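PDB 3HBZ: putative glycoside hydrolase from Bacteroides thetaiotaomicron VPI-5482, which is of uncertain function but binds calcium and sodium ions and may act in carbohydrate metabolism, possibly as a glycoside hydrolase. Local coordinates for residues 99-104 with 153-158; 181-186 with 200-205; 211-216 with 332-337; 239-244 with 284-289. One frame throughout, in Å; residues are numbered along the deposited sequence.

Overall arrangement
All four contacts fall in the putative carbohydrate metabolism domain and involve its antiparallel strands and their loops. Contacts 1 and 3, with centres about 12 Å apart, share one calcium ion: 99-104 and 153-158 supply four protein oxygens and Asp-332 of contact 3 the carboxylate. Contact 4 adjoins contact 3, centres about 9 Å apart, because strands 210-220 and 281-290 are neighbours, Leu-213 O lying 2.7 Å from Leu-286 N. Contact 2, its centre about 4 Å from that of the chain, stands away from the metal sites. It touches contact 1 where Phe-102 CE1 meets Leu-182 CD2 at 3.6 Å, and contact 4 through Phe-202 and Tyr-242.

Contact 1 of 4, residues 99-104 with 153-158; sequences IYNFED and GKTGKC. With CA (calcium ion), chain B; NA (sodium ion), chain D.
Glu-103 and Lys-157 meet at a calcium site that ties the turn after strand 99-100 to the loop leading into strand 158-165, in a domain that probably belongs to the galactose-binding clan. The Glu-103 carboxylate is divided between metal and backbone. Its OE2 binds the calcium ion at 2.3 Å. OE1 of Glu-103 takes the backbone N-H of Lys-157 on its syn lone pair, at 2.8 Å and almost straight (173°). A bend at chi2 (-53°) curls the Glu-103 chain toward the metal, and the two attachments together fix the rotation of the carboxylate. Lys-157 faces the ion with its own carbonyl, O lying 2.3 Å from calcium, while its extended side chain departs after passing Glu-103 OE1 with CB and CG. Asn-101 O and Thr-155 O also bind the calcium ion, and both Asp-332 oxygens and a water complete seven ligand atoms. Between the ligands Asn-101 and Glu-103, Phe-102 turns the chain with a positive phi of 59°. CB of Phe-102 rests on the backbone of Cys-158, 4.0 Å from its CA, whereas the ring leads away toward Ile-331. Two residues before Asn-101, on strand 99-100, Ile-99 O binds the sodium ion, which Glu-116 and waters also bind. The calcium-bound water 1 donates to Asn-101 OD1 at 2.8 Å and to Thr-155 OG1 at 2.6 Å, and that hydroxyl is also hydrogen-bonded to Glu-333 OE2.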
loop_
_atom_site.group_PDB
_atom_site.type_symbol
_atom_site.label_atom_id
_atom_site.label_comp_id
_atom_site.label_asym_id
_atom_site.label_seq_id
_atom_site.Cartn_x
_atom_site.Cartn_y
_atom_site.Cartn_z
ATOM N N ILE A 99 10.968 8.503 -6.922
ATOM C CA ILE A 99 10.535 9.838 -7.352
ATOM C C ILE A 99 9.040 9.764 -7.594
ATOM O O ILE A 99 8.603 9.011 -8.453
ATOM C CB ILE A 99 11.262 10.298 -8.647
ATOM C CG1 ILE A 99 12.785 10.295 -8.467
ATOM C CG2 ILE A 99 10.753 11.679 -9.130
ATOM C CD1 ILE A 99 13.348 11.470 -7.749
ATOM N N TYR A 100 8.258 10.554 -6.860
ATOM C CA TYR A 100 6.800 10.395 -6.841
ATOM C C TYR A 100 6.101 11.691 -7.195
ATOM O O TYR A 100 6.101 12.628 -6.410
ATOM C CB TYR A 100 6.351 9.963 -5.450
ATOM C CG TYR A 100 7.228 8.895 -4.833
ATOM C CD1 TYR A 100 7.438 7.692 -5.479
ATOM C CD2 TYR A 100 7.844 9.099 -3.609
ATOM C CE1 TYR A 100 8.238 6.712 -4.927
ATOM C CE2 TYR A 100 8.660 8.133 -3.047
ATOM C CZ TYR A 100 8.845 6.935 -3.689
ATOM O OH TYR A 100 9.642 5.964 -3.101
ATOM N N ASN A 101 5.486 11.735 -8.370
ATOM C CA ASN A 101 4.780 12.930 -8.827
ATOM C C ASN A 101 3.242 12.779 -8.811
ATOM O O ASN A 101 2.501 13.718 -9.092
ATOM C CB ASN A 101 5.297 13.299 -10.224
ATOM C CG ASN A 101 6.667 13.998 -10.171
ATOM O OD1 ASN A 101 6.796 15.070 -9.618
ATOM N ND2 ASN A 101 7.672 13.390 -10.757
ATOM N N PHE A 102 2.784 11.573 -8.494
ATOM C CA PHE A 102 1.378 11.270 -8.299
ATOM C C PHE A 102 0.497 11.553 -9.506
ATOM O O PHE A 102 -0.679 11.914 -9.346
ATOM C CB PHE A 102 0.887 11.939 -7.003
ATOM C CG PHE A 102 1.663 11.481 -5.797
ATOM C CD1 PHE A 102 1.438 10.229 -5.277
ATOM C CD2 PHE A 102 2.726 12.212 -5.293
ATOM C CE1 PHE A 102 2.203 9.755 -4.216
ATOM C CE2 PHE A 102 3.478 11.732 -4.234
ATOM C CZ PHE A 102 3.202 10.497 -3.711
ATOM N N GLU A 103 1.073 11.379 -10.706
ATOM C CA GLU A 103 0.365 11.578 -11.948
ATOM C C GLU A 103 -0.392 10.320 -12.418
ATOM O O GLU A 103 -1.401 10.419 -13.095
ATOM C CB GLU A 103 1.306 12.026 -13.087
ATOM C CG GLU A 103 2.221 13.253 -12.803
ATOM C CD GLU A 103 1.435 14.461 -12.313
ATOM O OE1 GLU A 103 0.255 14.607 -12.712
ATOM O OE2 GLU A 103 1.990 15.252 -11.524
ATOM N N ASP A 104 0.130 9.139 -12.105
ATOM C CA ASP A 104 -0.289 7.910 -12.777
ATOM C C ASP A 104 -1.133 7.053 -11.852
ATOM O O ASP A 104 -0.738 6.805 -10.697
ATOM C CB ASP A 104 0.934 7.088 -13.161
ATOM C CG ASP A 104 1.772 7.750 -14.276
ATOM O OD1 ASP A 104 1.208 8.303 -15.222
ATOM O OD2 ASP A 104 2.991 7.721 -14.143
ATOM N N GLY A 153 -2.306 19.883 -8.389
ATOM C CA GLY A 153 -1.115 19.553 -7.636
ATOM C C GLY A 153 -0.131 20.700 -7.717
ATOM O O GLY A 153 -0.409 21.710 -8.321
ATOM N N LYS A 154 1.062 20.500 -7.183
ATOM C CA LYS A 154 2.084 21.498 -7.264
ATOM C C LYS A 154 2.564 21.564 -8.707
ATOM O O LYS A 154 2.685 22.638 -9.254
ATOM C CB LYS A 154 3.231 21.162 -6.302
ATOM C CG LYS A 154 4.373 22.184 -6.316
ATOM C CD LYS A 154 5.241 22.042 -5.074
ATOM C CE LYS A 154 6.376 23.077 -5.084
ATOM N NZ LYS A 154 7.278 22.876 -6.245
ATOM N N THR A 155 2.843 20.414 -9.317
ATOM C CA THR A 155 2.989 20.327 -10.781
ATOM C C THR A 155 2.126 19.148 -11.164
ATOM O O THR A 155 2.133 18.141 -10.479
ATOM C CB THR A 155 4.458 20.094 -11.233
ATOM O OG1 THR A 155 5.078 19.132 -10.366
ATOM C CG2 THR A 155 5.288 21.437 -11.211
ATOM N N GLY A 156 1.366 19.260 -12.238
ATOM C CA GLY A 156 0.384 18.224 -12.591
ATOM C C GLY A 156 -0.607 17.959 -11.462
ATOM O O GLY A 156 -1.053 18.884 -10.809
ATOM N N LYS A 157 -0.988 16.699 -11.274
ATOM C CA LYS A 157 -1.977 16.311 -10.266
ATOM C C LYS A 157 -1.242 15.936 -9.018
ATOM O O LYS A 157 0.006 15.944 -9.025
ATOM C CB LYS A 157 -2.809 15.157 -10.773
ATOM C CG LYS A 157 -3.452 15.510 -12.166
ATOM C CD LYS A 157 -4.164 14.321 -12.773
ATOM C CE LYS A 157 -4.922 14.720 -14.066
ATOM N NZ LYS A 157 -5.393 13.499 -14.756
ATOM N N CYS A 158 -2.003 15.651 -7.959
ATOM C CA CYS A 158 -1.403 15.212 -6.695
ATOM C C CYS A 158 -2.276 14.219 -5.940
ATOM O O CYS A 158 -3.384 13.891 -6.362
ATOM C CB CYS A 158 -1.107 16.403 -5.803
ATOM S SG CYS A 158 -2.598 17.230 -5.124
HETATM CA CA CA B . 2.264 16.079 -9.361
HETATM NA NA NA D . 8.124 7.661 -10.357
HETATM O O HOH W 1 4.526 16.624 -9.817
HETATM O O HOH W 2 6.039 9.517 -10.186
HETATM O O HOH W 3 6.505 7.167 -12.289
HETATM O O HOH W 4 9.400 9.549 -11.926
HETATM O O HOH W 5 8.996 5.850 -11.171
#

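Contact 2 of 4, residues 181-186 with 200-205; sequences NLFIGS and TKFGLP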
loop_
_atom_site.group_PDB
_atom_site.type_symbol
_atom_site.label_atom_id
_atom_site.label_comp_id
_atom_site.label_asym_id
_atom_site.label_seq_id
_atom_site.Cartn_x
_atom_site.Cartn_y
_atom_site.Cartn_z
ATOM N N ASN A 181 -5.025 7.386 3.642
ATOM C CA ASN A 181 -3.628 6.999 3.646
ATOM C C ASN A 181 -3.087 6.528 2.289
ATOM O O ASN A 181 -3.820 6.249 1.324
ATOM C CB ASN A 181 -3.372 5.933 4.729
ATOM C CG ASN A 181 -4.189 4.689 4.512
ATOM O OD1 ASN A 181 -5.001 4.598 3.580
ATOM N ND2 ASN A 181 -3.972 3.719 5.357
ATOM N N LEU A 182 -1.766 6.460 2.226
ATOM C CA LEU A 182 -1.099 5.886 1.087
ATOM C C LEU A 182 0.214 5.392 1.614
ATOM O O LEU A 182 0.885 6.109 2.386
ATOM C CB LEU A 182 -0.850 6.903 -0.030
ATOM C CG LEU A 182 -0.481 6.326 -1.394
ATOM C CD1 LEU A 182 -1.807 5.856 -2.074
ATOM C CD2 LEU A 182 0.317 7.368 -2.290
ATOM N N PHE A 183 0.610 4.200 1.177
ATOM C CA PHE A 183 1.871 3.661 1.615
ATOM C C PHE A 183 2.505 2.654 0.668
ATOM O O PHE A 183 1.849 2.051 -0.158
ATOM C CB PHE A 183 1.702 3.026 3.017
ATOM C CG PHE A 183 0.607 1.961 3.090
ATOM C CD1 PHE A 183 -0.726 2.301 3.283
ATOM C CD2 PHE A 183 0.911 0.641 2.958
ATOM C CE1 PHE A 183 -1.703 1.359 3.358
ATOM C CE2 PHE A 183 -0.063 -0.316 3.020
ATOM C CZ PHE A 183 -1.382 0.036 3.232
ATOM N N ILE A 184 3.799 2.468 0.840
ATOM C CA ILE A 184 4.525 1.412 0.174
ATOM C C ILE A 184 4.292 0.102 0.925
ATOM O O ILE A 184 4.544 -0.010 2.115
ATOM C CB ILE A 184 6.003 1.712 0.063
ATOM C CG1 ILE A 184 6.228 2.896 -0.898
ATOM C CG2 ILE A 184 6.829 0.398 -0.436
ATOM C CD1 ILE A 184 7.696 3.342 -0.926
ATOM N N GLY A 185 3.843 -0.910 0.206
ATOM C CA GLY A 185 3.416 -2.160 0.872
ATOM C C GLY A 185 2.156 -2.721 0.217
ATOM O O GLY A 185 1.934 -2.560 -0.994
ATOM N N SER A 186 1.312 -3.362 1.020
ATOM C CA SER A 186 0.043 -3.831 0.520
ATOM C C SER A 186 -1.058 -3.752 1.568
ATOM O O SER A 186 -0.790 -3.610 2.769
ATOM C CB SER A 186 0.184 -5.271 0.002
ATOM O OG SER A 186 0.617 -6.127 1.031
ATOM N N THR A 200 -2.758 -3.074 7.017
ATOM C CA THR A 200 -1.763 -2.209 6.363
ATOM C C THR A 200 -0.378 -2.811 6.515
ATOM O O THR A 200 0.277 -2.650 7.548
ATOM C CB THR A 200 -1.796 -0.767 6.927
ATOM O OG1 THR A 200 -1.632 -0.813 8.323
ATOM C CG2 THR A 200 -3.127 -0.103 6.658
ATOM N N LYS A 201 0.081 -3.486 5.453
ATOM C CA LYS A 201 1.370 -4.128 5.463
ATOM C C LYS A 201 2.386 -3.195 4.843
ATOM O O LYS A 201 2.338 -2.916 3.666
ATOM C CB LYS A 201 1.333 -5.453 4.721
ATOM C CG LYS A 201 0.431 -6.492 5.415
ATOM C CD LYS A 201 0.454 -7.841 4.721
ATOM C CE LYS A 201 -0.087 -8.961 5.641
ATOM N NZ LYS A 201 -0.345 -10.277 4.939
ATOM N N PHE A 202 3.296 -2.718 5.672
ATOM C CA PHE A 202 4.222 -1.664 5.294
ATOM C C PHE A 202 5.560 -2.218 4.855
ATOM O O PHE A 202 6.272 -2.898 5.627
ATOM C CB PHE A 202 4.494 -0.742 6.500
ATOM C CG PHE A 202 3.266 -0.030 7.051
ATOM C CD1 PHE A 202 2.379 0.636 6.211
ATOM C CD2 PHE A 202 3.046 0.025 8.435
ATOM C CE1 PHE A 202 1.265 1.335 6.718
ATOM C CE2 PHE A 202 1.938 0.744 8.951
ATOM C CZ PHE A 202 1.055 1.391 8.105
ATOM N N GLY A 203 5.927 -1.888 3.623
ATOM C CA GLY A 203 7.330 -1.953 3.180
ATOM C C GLY A 203 7.563 -2.870 1.999
ATOM O O GLY A 203 6.892 -3.889 1.880
ATOM N N LEU A 204 8.542 -2.524 1.162
ATOM C CA LEU A 204 9.018 -3.398 0.122
ATOM C C LEU A 204 10.552 -3.366 0.147
ATOM O O LEU A 204 11.153 -2.460 0.745
ATOM C CB LEU A 204 8.478 -2.966 -1.240
ATOM C CG LEU A 204 6.974 -3.232 -1.513
ATOM C CD1 LEU A 204 6.546 -2.630 -2.902
ATOM C CD2 LEU A 204 6.664 -4.705 -1.418
ATOM N N PRO A 205 11.194 -4.345 -0.493
ATOM C CA PRO A 205 12.665 -4.399 -0.405
ATOM C C PRO A 205 13.344 -3.178 -1.031
ATOM O O PRO A 205 12.864 -2.668 -2.049
ATOM C CB PRO A 205 13.011 -5.683 -1.156
ATOM C CG PRO A 205 11.786 -6.519 -1.000
ATOM C CD PRO A 205 10.648 -5.547 -1.132
#
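Gly-185 and Ser-186 pair with Phe-202 and Lys-201 in a short antiparallel beta ladder, whose hydrogen-bonded pair, Ser-186 with Lys-201, exchanges bonds of 2.9 Å (Ser-186 N to Lys-201 O) and 2.8 Å (Lys-201 N to Ser-186 O). Beyond it Gly-203 N donates to Ile-184 O at 2.8 Å. Strand 306-313 is backbone-bonded to both segments, at Ile-184 and Leu-204. The main side-chain contact is a T-shaped stack: the edge of Phe-202 stands on one face of Phe-183, the planes 86° apart and the centroids 5.1 Å. CE1 of Phe-202 sits off-centre over the Phe-183 ring. With CG between its backbone N and carbonyl carbon (chi1 55°), Phe-183 swings its ring across to the other strand. There its far end, CZ, meets Thr-200 CB at 3.8 Å, and the carbonyl of Lys-201 approaches the ring edge. On the other flank, the CG2 branch of Ile-184 lodges against CB, CG and CD1 of Leu-204, 3.8 Å from CG. Ser-186 OG lies beside CB and CD of Lys-201, whose amino group reaches a bound hexaethylene glycol. At the non-hydrogen-bonded pair with Phe-202, Gly-185 CA comes within 3.1 Å of Lys-201 O in a CA-H...O contact.

Contact 3 of 4, residues 211-216 with 332-337; sequences TYLAGY and DEVELI. With CA (calcium ion), chain B.
Ile-337 reaches across to Tyr-212 and Ala-214 with its CD1, which lies 4.0 Å from Ala-214 CB and about as far from Tyr-212 CB. On the face that carries Leu-213, its CD1 meets Val-334 obliquely, 3.6 Å from Val-334 CG1. With CG anti to N (chi1 178°), Leu-213 carries CD1 over the neighbouring strand. Further along, Tyr-216 sets the edge of its ring by the carbonyl of Asp-332, and OE1 of Glu-333 stands 3.8 Å from Tyr-216 CE1, ring and carboxylate planes perpendicular. Lys-154 ties these two together, making a salt bridge to Glu-333 and a cation-pi contact with Tyr-216, while Glu-333 OE2 is hydrogen-bonded to Thr-155 OG1. Behind the side chains, the backbones bond reciprocally at Ala-214 with Glu-335 and Tyr-216 with Asp-332. Between these pairs the register slips by one residue. At the other end Ile-337 O accepts both Thr-211 N (2.8 Å) and Tyr-212 N (3.2 Å), with a weak third bond from the Thr-211 hydroxyl. Asp-332 grips the calcium ion with both oxygens, OD1 at 2.5 Å and OD2 at 2.6 Å. Its OD1 is steadied from above the carboxylate plane by Glu-333 N (2.9 Å), and OD2 also accepts from Lys-154 N. The whole is an antiparallel strand pair carrying two register breaks, a classic beta bulge at Thr-211 and Tyr-212 and a second beside the calcium ligand.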
loop_
_atom_site.group_PDB
_atom_site.type_symbol
_atom_site.label_atom_id
_atom_site.label_comp_id
_atom_site.label_asym_id
_atom_site.label_seq_id
_atom_site.Cartn_x
_atom_site.Cartn_y
_atom_site.Cartn_z
ATOM N N THR A 211 18.513 8.372 3.177
ATOM C CA THR A 211 18.976 9.476 4.022
ATOM C C THR A 211 17.930 10.560 4.324
ATOM O O THR A 211 17.953 11.144 5.425
ATOM C CB THR A 211 20.228 10.124 3.373
ATOM O OG1 THR A 211 19.936 10.413 2.009
ATOM C CG2 THR A 211 21.408 9.133 3.421
ATOM N N TYR A 212 17.011 10.823 3.379
ATOM C CA TYR A 212 15.955 11.835 3.571
ATOM C C TYR A 212 14.723 11.457 2.790
ATOM O O TYR A 212 14.833 10.803 1.736
ATOM C CB TYR A 212 16.366 13.225 3.037
ATOM C CG TYR A 212 17.546 13.820 3.744
ATOM C CD1 TYR A 212 18.816 13.561 3.297
ATOM C CD2 TYR A 212 17.394 14.588 4.894
ATOM C CE1 TYR A 212 19.921 14.050 3.944
ATOM C CE2 TYR A 212 18.524 15.117 5.559
ATOM C CZ TYR A 212 19.776 14.820 5.064
ATOM O OH TYR A 212 20.924 15.289 5.614
ATOM N N LEU A 213 13.552 11.821 3.347
ATOM C CA LEU A 213 12.276 11.807 2.634
ATOM C C LEU A 213 11.886 13.290 2.485
ATOM O O LEU A 213 11.712 13.980 3.498
ATOM C CB LEU A 213 11.196 11.111 3.456
ATOM C CG LEU A 213 9.801 11.100 2.794
ATOM C CD1 LEU A 213 9.837 10.323 1.469
ATOM C CD2 LEU A 213 8.776 10.470 3.723
ATOM N N ALA A 214 11.728 13.754 1.248
ATOM C CA ALA A 214 11.468 15.154 0.947
ATOM C C ALA A 214 10.232 15.257 0.066
ATOM O O ALA A 214 9.898 14.305 -0.610
ATOM C CB ALA A 214 12.698 15.803 0.228
ATOM N N GLY A 215 9.534 16.389 0.144
ATOM C CA GLY A 215 8.406 16.658 -0.725
ATOM C C GLY A 215 7.626 17.856 -0.280
ATOM O O GLY A 215 8.106 18.633 0.548
ATOM N N TYR A 216 6.423 18.023 -0.843
ATOM C CA TYR A 216 5.582 19.144 -0.481
ATOM C C TYR A 216 4.207 18.711 0.013
ATOM O O TYR A 216 3.651 17.723 -0.481
ATOM C CB TYR A 216 5.414 20.084 -1.685
ATOM C CG TYR A 216 6.677 20.799 -2.011
ATOM C CD1 TYR A 216 7.630 20.207 -2.830
ATOM C CD2 TYR A 216 6.953 22.066 -1.466
ATOM C CE1 TYR A 216 8.804 20.857 -3.127
ATOM C CE2 TYR A 216 8.131 22.733 -1.772
ATOM C CZ TYR A 216 9.052 22.100 -2.587
ATOM O OH TYR A 216 10.222 22.700 -2.896
ATOM N N ASP A 332 2.589 16.234 -2.910
ATOM C CA ASP A 332 3.138 16.215 -4.250
ATOM C C ASP A 332 4.661 16.308 -4.255
ATOM O O ASP A 332 5.279 16.751 -3.273
ATOM C CB ASP A 332 2.542 17.342 -5.097
ATOM C CG ASP A 332 2.460 16.980 -6.605
ATOM O OD1 ASP A 332 2.880 15.861 -6.968
ATOM O OD2 ASP A 332 1.997 17.823 -7.418
ATOM N N GLU A 333 5.255 15.883 -5.374
ATOM C CA GLU A 333 6.705 16.028 -5.638
ATOM C C GLU A 333 7.567 15.436 -4.514
ATOM O O GLU A 333 8.430 16.111 -3.937
ATOM C CB GLU A 333 7.073 17.500 -5.858
ATOM C CG GLU A 333 6.432 18.118 -7.079
ATOM C CD GLU A 333 6.912 19.549 -7.386
ATOM O OE1 GLU A 333 7.785 20.081 -6.663
ATOM O OE2 GLU A 333 6.419 20.144 -8.379
ATOM N N VAL A 334 7.362 14.162 -4.212
ATOM C CA VAL A 334 8.069 13.561 -3.099
ATOM C C VAL A 334 9.258 12.815 -3.670
ATOM O O VAL A 334 9.186 12.265 -4.771
ATOM C CB VAL A 334 7.154 12.556 -2.300
ATOM C CG1 VAL A 334 7.907 11.881 -1.170
ATOM C CG2 VAL A 334 5.952 13.286 -1.749
ATOM N N GLU A 335 10.320 12.736 -2.877
ATOM C CA GLU A 335 11.481 11.961 -3.234
ATOM C C GLU A 335 12.013 11.164 -2.056
ATOM O O GLU A 335 12.218 11.693 -0.966
ATOM C CB GLU A 335 12.597 12.892 -3.790
ATOM C CG GLU A 335 13.684 12.083 -4.378
ATOM C CD GLU A 335 14.750 12.876 -5.104
ATOM O OE1 GLU A 335 14.706 14.126 -5.089
ATOM O OE2 GLU A 335 15.632 12.208 -5.691
ATOM N N LEU A 336 12.291 9.890 -2.281
ATOM C CA LEU A 336 13.129 9.117 -1.351
ATOM C C LEU A 336 14.607 9.276 -1.751
ATOM O O LEU A 336 15.064 8.729 -2.770
ATOM C CB LEU A 336 12.692 7.644 -1.383
ATOM C CG LEU A 336 13.459 6.725 -0.437
ATOM C CD1 LEU A 336 13.368 7.212 1.014
ATOM C CD2 LEU A 336 12.944 5.252 -0.637
ATOM N N ILE A 337 15.353 10.056 -0.970
ATOM C CA ILE A 337 16.759 10.354 -1.268
ATOM C C ILE A 337 17.616 9.348 -0.501
ATOM O O ILE A 337 17.391 9.110 0.691
ATOM C CB ILE A 337 17.139 11.821 -0.850
ATOM C CG1 ILE A 337 16.218 12.836 -1.583
ATOM C CG2 ILE A 337 18.655 12.148 -1.140
ATOM C CD1 ILE A 337 16.186 14.248 -0.954
HETATM CA CA CA B . 2.264 16.079 -9.361
HETATM O O HOH W 1 4.526 16.624 -9.817
#

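Contact 4 of 4, residues 239-244 with 284-289; sequences CDIYAI and FKLPFH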
loop_
_atom_site.group_PDB
_atom_site.type_symbol
_atom_site.label_atom_id
_atom_site.label_comp_id
_atom_site.label_asym_id
_atom_site.label_seq_id
_atom_site.Cartn_x
_atom_site.Cartn_y
_atom_site.Cartn_z
ATOM N N CYS A 239 -1.854 15.737 10.354
ATOM C CA CYS A 239 -1.375 14.669 9.507
ATOM C C CYS A 239 -0.135 13.985 10.069
ATOM O O CYS A 239 0.482 14.485 11.046
ATOM C CB CYS A 239 -1.049 15.235 8.134
ATOM S SG CYS A 239 0.170 16.567 8.190
ATOM N N ASP A 240 0.235 12.856 9.464
ATOM C CA ASP A 240 1.532 12.202 9.716
ATOM C C ASP A 240 2.147 11.839 8.378
ATOM O O ASP A 240 1.441 11.498 7.399
ATOM C CB ASP A 240 1.369 10.963 10.599
ATOM C CG ASP A 240 2.627 10.596 11.378
ATOM O OD1 ASP A 240 3.689 11.260 11.294
ATOM O OD2 ASP A 240 2.536 9.599 12.088
ATOM N N ILE A 241 3.466 11.982 8.325
ATOM C CA ILE A 241 4.263 11.622 7.177
ATOM C C ILE A 241 5.532 10.984 7.728
ATOM O O ILE A 241 6.229 11.600 8.534
ATOM C CB ILE A 241 4.667 12.885 6.343
ATOM C CG1 ILE A 241 3.422 13.677 5.932
ATOM C CG2 ILE A 241 5.561 12.449 5.138
ATOM C CD1 ILE A 241 3.650 15.056 5.241
ATOM N N TYR A 242 5.804 9.745 7.345
ATOM C CA TYR A 242 6.917 9.045 7.895
ATOM C C TYR A 242 7.431 7.980 6.943
ATOM O O TYR A 242 6.788 7.687 5.921
ATOM C CB TYR A 242 6.562 8.506 9.264
ATOM C CG TYR A 242 5.475 7.453 9.344
ATOM C CD1 TYR A 242 5.793 6.095 9.311
ATOM C CD2 TYR A 242 4.163 7.805 9.517
ATOM C CE1 TYR A 242 4.807 5.099 9.458
ATOM C CE2 TYR A 242 3.133 6.813 9.617
ATOM C CZ TYR A 242 3.476 5.465 9.611
ATOM O OH TYR A 242 2.506 4.483 9.753
ATOM N N ALA A 243 8.615 7.454 7.257
ATOM C CA ALA A 243 9.235 6.359 6.521
ATOM C C ALA A 243 10.016 5.516 7.510
ATOM O O ALA A 243 10.493 6.028 8.540
ATOM C CB ALA A 243 10.156 6.870 5.382
ATOM N N ILE A 244 10.074 4.213 7.240
ATOM C CA ILE A 244 10.789 3.258 8.096
ATOM C C ILE A 244 11.632 2.338 7.203
ATOM O O ILE A 244 11.324 2.127 6.036
ATOM C CB ILE A 244 9.841 2.452 8.978
ATOM C CG1 ILE A 244 8.794 1.702 8.120
ATOM C CG2 ILE A 244 9.126 3.351 9.965
ATOM C CD1 ILE A 244 7.775 0.857 8.937
ATOM N N PHE A 284 8.955 19.653 3.039
ATOM C CA PHE A 284 9.463 18.882 4.143
ATOM C C PHE A 284 10.696 18.139 3.691
ATOM O O PHE A 284 10.820 17.754 2.528
ATOM C CB PHE A 284 8.410 17.940 4.730
ATOM C CG PHE A 284 7.849 16.937 3.777
ATOM C CD1 PHE A 284 8.437 15.685 3.626
ATOM C CD2 PHE A 284 6.674 17.188 3.103
ATOM C CE1 PHE A 284 7.894 14.746 2.776
ATOM C CE2 PHE A 284 6.124 16.236 2.252
ATOM C CZ PHE A 284 6.724 15.009 2.104
ATOM N N LYS A 285 11.628 17.956 4.607
ATOM C CA LYS A 285 12.827 17.184 4.313
ATOM C C LYS A 285 13.242 16.451 5.557
ATOM O O LYS A 285 13.904 16.998 6.408
ATOM C CB LYS A 285 13.934 18.087 3.789
ATOM C CG LYS A 285 15.220 17.346 3.406
ATOM C CD LYS A 285 16.213 18.324 2.805
ATOM C CE LYS A 285 17.565 17.683 2.612
ATOM N NZ LYS A 285 18.555 18.618 2.002
ATOM N N LEU A 286 12.854 15.187 5.638
ATOM C CA LEU A 286 12.895 14.437 6.876
ATOM C C LEU A 286 14.110 13.552 6.887
ATOM O O LEU A 286 14.195 12.652 6.086
ATOM C CB LEU A 286 11.639 13.579 6.978
ATOM C CG LEU A 286 10.339 14.341 6.720
ATOM C CD1 LEU A 286 9.185 13.332 6.782
ATOM C CD2 LEU A 286 10.163 15.547 7.679
ATOM N N PRO A 287 15.053 13.795 7.810
ATOM C CA PRO A 287 16.176 12.891 7.867
ATOM C C PRO A 287 15.823 11.523 8.435
ATOM O O PRO A 287 15.032 11.408 9.392
ATOM C CB PRO A 287 17.176 13.612 8.777
ATOM C CG PRO A 287 16.328 14.483 9.653
ATOM C CD PRO A 287 15.088 14.818 8.871
ATOM N N PHE A 288 16.411 10.483 7.841
ATOM C CA PHE A 288 16.327 9.158 8.441
ATOM C C PHE A 288 17.265 9.120 9.656
ATOM O O PHE A 288 18.409 9.544 9.579
ATOM C CB PHE A 288 16.692 8.071 7.422
ATOM C CG PHE A 288 15.532 7.675 6.518
ATOM C CD1 PHE A 288 15.187 8.462 5.432
ATOM C CD2 PHE A 288 14.831 6.512 6.741
ATOM C CE1 PHE A 288 14.173 8.112 4.601
ATOM C CE2 PHE A 288 13.797 6.151 5.895
ATOM C CZ PHE A 288 13.476 6.971 4.831
ATOM N N HIS A 289 16.729 8.712 10.791
ATOM C CA HIS A 289 17.523 8.524 11.987
ATOM C C HIS A 289 17.920 7.033 12.073
ATOM O O HIS A 289 17.036 6.223 12.148
ATOM C CB HIS A 289 16.677 8.799 13.220
ATOM C CG HIS A 289 16.343 10.235 13.452
ATOM N ND1 HIS A 289 16.658 10.884 14.627
ATOM C CD2 HIS A 289 15.647 11.125 12.703
ATOM C CE1 HIS A 289 16.211 12.130 14.571
ATOM N NE2 HIS A 289 15.604 12.306 13.408
#
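Phe-284, the first residue of its segment, takes Ile-241 over one face of its ring. The two side chains meet head-on: CD1 of Ile-241 sits 4.0 Å above the ring plane, displaced toward the rim. The other branch of Ile-241, CG2, lies 4.0 Å from Phe-284 CE1. A chi1 of 59° lifts the Phe-284 ring toward strand 240-247, and Tyr-217 packs beside it. Two residues on, Leu-286 approaches the same isoleucine, crossing its side chain at about a right angle. CD1 of Leu-286 does the touching, 3.8 Å from the backbone O of Ile-241 and 4.1 Å from its CG2, so the Ile-241 methyl is shared between an aromatic and an aliphatic neighbour. Here the two strands run nearly the same way, their touching parts 15° apart, yet they are not direct neighbours: strand 266-271 pairs antiparallel with each of them. Side chains of strands 240-247 and 281-290 that point toward each other pack in this antiparallel beta arrangement, and Phe-312 of strand 306-313 adjoins Ile-241. Of the CA atoms, those of Phe-288 and Ala-243 are nearest across the two segments, 7.9 Å apart. The phenylalanine ring bends back to Ala-243, meeting its CB obliquely with CZ at 3.4 Å and CE2 at 3.7 Å. Ser-268 and Ala-270 line the same ring from strand 266-271, while CE2 of Phe-288 extends to within 4.4 Å of Ile-244 N.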